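Local coordinates for ABC transporter, substrate-binding protein (Streptococcus pneumoniae, PDB 5G5Y) that captures short- and long-chain fructooligosaccharides, preferring tetrasaccharides and larger, and delivers them to an ABC transporter for import, at residues A[420-424]-A[425-429]. Sequence-based numbering, arbitrary orientation.
Sequences NNYPR and VFMTQ
The Y422 ring carries CD of P423 on one face, 3.6 Å above its plane and displaced from the ring centre toward its border, while CG2 of V425 approaches obliquely, 4.1 Å from Y422 CE2. The ring reaches V425 because chi1 is -168°, which sets CG of Y422 anti to its own N and sends the phenol along the chain. At its far end the Y422 hydroxyl OH has two apolar neighbours, V425 CG2 and, at 4.0 Å, the M427 methyl CE, which an extended M427 chain crossing the phenol at about a right angle brings in; the Y422 OH is hydrogen-bonded to the carbonyl O of K482. P423 and V425 lie side by side, P423 CG to V425 CG1 4.0 Å. Between them the backbone makes an inverse gamma turn centred on R424, closed by a weak bond from V425 N to P423 O, 2.8 Å long but bent to 138° at the hydrogen. R424 O is hydrogen-bonded to NH1 of R307. The turn belongs to the loop between helices 399-412 and 429-455; Y422 and M427 pack on Y485, and P423 on Y489, of helix 475-492. T428 is the N-cap of helix 429-455, its OG1 accepting from D431 N.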
# COMPACT_ATOMS: atom_id res chain seq x y z
N ASN A 420 -1.80 11.22 -13.62
CA ASN A 420 -2.52 10.92 -12.41
C ASN A 420 -2.78 9.46 -12.21
O ASN A 420 -2.85 8.69 -13.16
CB ASN A 420 -3.85 11.68 -12.39
CG ASN A 420 -3.63 13.19 -12.14
OD1 ASN A 420 -3.04 13.59 -11.15
ND2 ASN A 420 -4.03 13.98 -13.07
N ASN A 421 -2.96 9.12 -10.94
CA ASN A 421 -3.63 7.84 -10.55
C ASN A 421 -4.98 8.20 -9.90
O ASN A 421 -5.41 9.36 -9.95
CB ASN A 421 -2.72 6.96 -9.68
CG ASN A 421 -2.39 7.57 -8.34
OD1 ASN A 421 -2.83 8.67 -8.04
ND2 ASN A 421 -1.62 6.86 -7.52
N TYR A 422 -5.69 7.20 -9.37
CA TYR A 422 -7.05 7.41 -8.83
C TYR A 422 -6.92 7.78 -7.34
O TYR A 422 -6.33 6.99 -6.58
CB TYR A 422 -7.94 6.16 -8.98
CG TYR A 422 -9.39 6.55 -8.69
CD1 TYR A 422 -10.15 7.16 -9.65
CD2 TYR A 422 -9.94 6.41 -7.41
CE1 TYR A 422 -11.45 7.59 -9.38
CE2 TYR A 422 -11.23 6.86 -7.12
CZ TYR A 422 -11.97 7.46 -8.10
OH TYR A 422 -13.27 7.86 -7.81
N PRO A 423 -7.49 8.92 -6.93
CA PRO A 423 -7.27 9.39 -5.56
C PRO A 423 -8.15 8.65 -4.53
O PRO A 423 -9.26 8.20 -4.84
CB PRO A 423 -7.63 10.86 -5.64
CG PRO A 423 -8.66 10.93 -6.71
CD PRO A 423 -8.30 9.88 -7.71
N ARG A 424 -7.66 8.58 -3.31
CA ARG A 424 -8.34 7.88 -2.20
C ARG A 424 -9.53 8.70 -1.64
O ARG A 424 -9.52 9.01 -0.46
CB ARG A 424 -7.32 7.67 -1.04
CG ARG A 424 -6.20 6.69 -1.29
CD ARG A 424 -6.80 5.41 -1.80
NE ARG A 424 -5.92 4.27 -1.67
CZ ARG A 424 -5.93 3.21 -2.49
NH1 ARG A 424 -6.76 3.13 -3.52
NH2 ARG A 424 -5.09 2.22 -2.27
N VAL A 425 -10.52 9.02 -2.46
CA VAL A 425 -11.59 9.94 -2.09
C VAL A 425 -12.47 9.33 -1.01
O VAL A 425 -12.57 8.13 -0.94
CB VAL A 425 -12.46 10.34 -3.31
CG1 VAL A 425 -11.68 11.30 -4.19
CG2 VAL A 425 -12.94 9.10 -4.08
N PHE A 426 -13.11 10.18 -0.22
CA PHE A 426 -14.09 9.82 0.77
C PHE A 426 -15.51 9.93 0.17
O PHE A 426 -16.00 11.01 -0.09
CB PHE A 426 -13.96 10.83 1.95
CG PHE A 426 -14.56 10.38 3.24
CD1 PHE A 426 -15.44 9.33 3.35
CD2 PHE A 426 -14.22 11.09 4.41
CE1 PHE A 426 -15.95 8.94 4.59
CE2 PHE A 426 -14.73 10.71 5.64
CZ PHE A 426 -15.59 9.65 5.74
N MET A 427 -16.18 8.81 -0.04
CA MET A 427 -17.46 8.78 -0.73
C MET A 427 -18.64 8.82 0.28
O MET A 427 -18.48 8.53 1.47
CB MET A 427 -17.58 7.50 -1.58
CG MET A 427 -16.60 7.43 -2.75
SD MET A 427 -16.97 6.04 -3.83
CE MET A 427 -15.70 6.18 -5.10
N THR A 428 -19.81 9.16 -0.22
CA THR A 428 -21.01 9.05 0.60
C THR A 428 -21.29 7.61 0.98
O THR A 428 -20.82 6.64 0.32
CB THR A 428 -22.25 9.59 -0.10
OG1 THR A 428 -22.51 8.83 -1.30
CG2 THR A 428 -22.10 11.04 -0.40
N GLN A 429 -22.13 7.45 2.01
CA GLN A 429 -22.51 6.10 2.46
C GLN A 429 -23.18 5.32 1.32
O GLN A 429 -22.85 4.18 1.07
CB GLN A 429 -23.41 6.17 3.72
CG GLN A 429 -23.48 4.88 4.54
CD GLN A 429 -23.46 5.12 6.07
OE1 GLN A 429 -24.01 6.10 6.59
NE2 GLN A 429 -22.77 4.23 6.79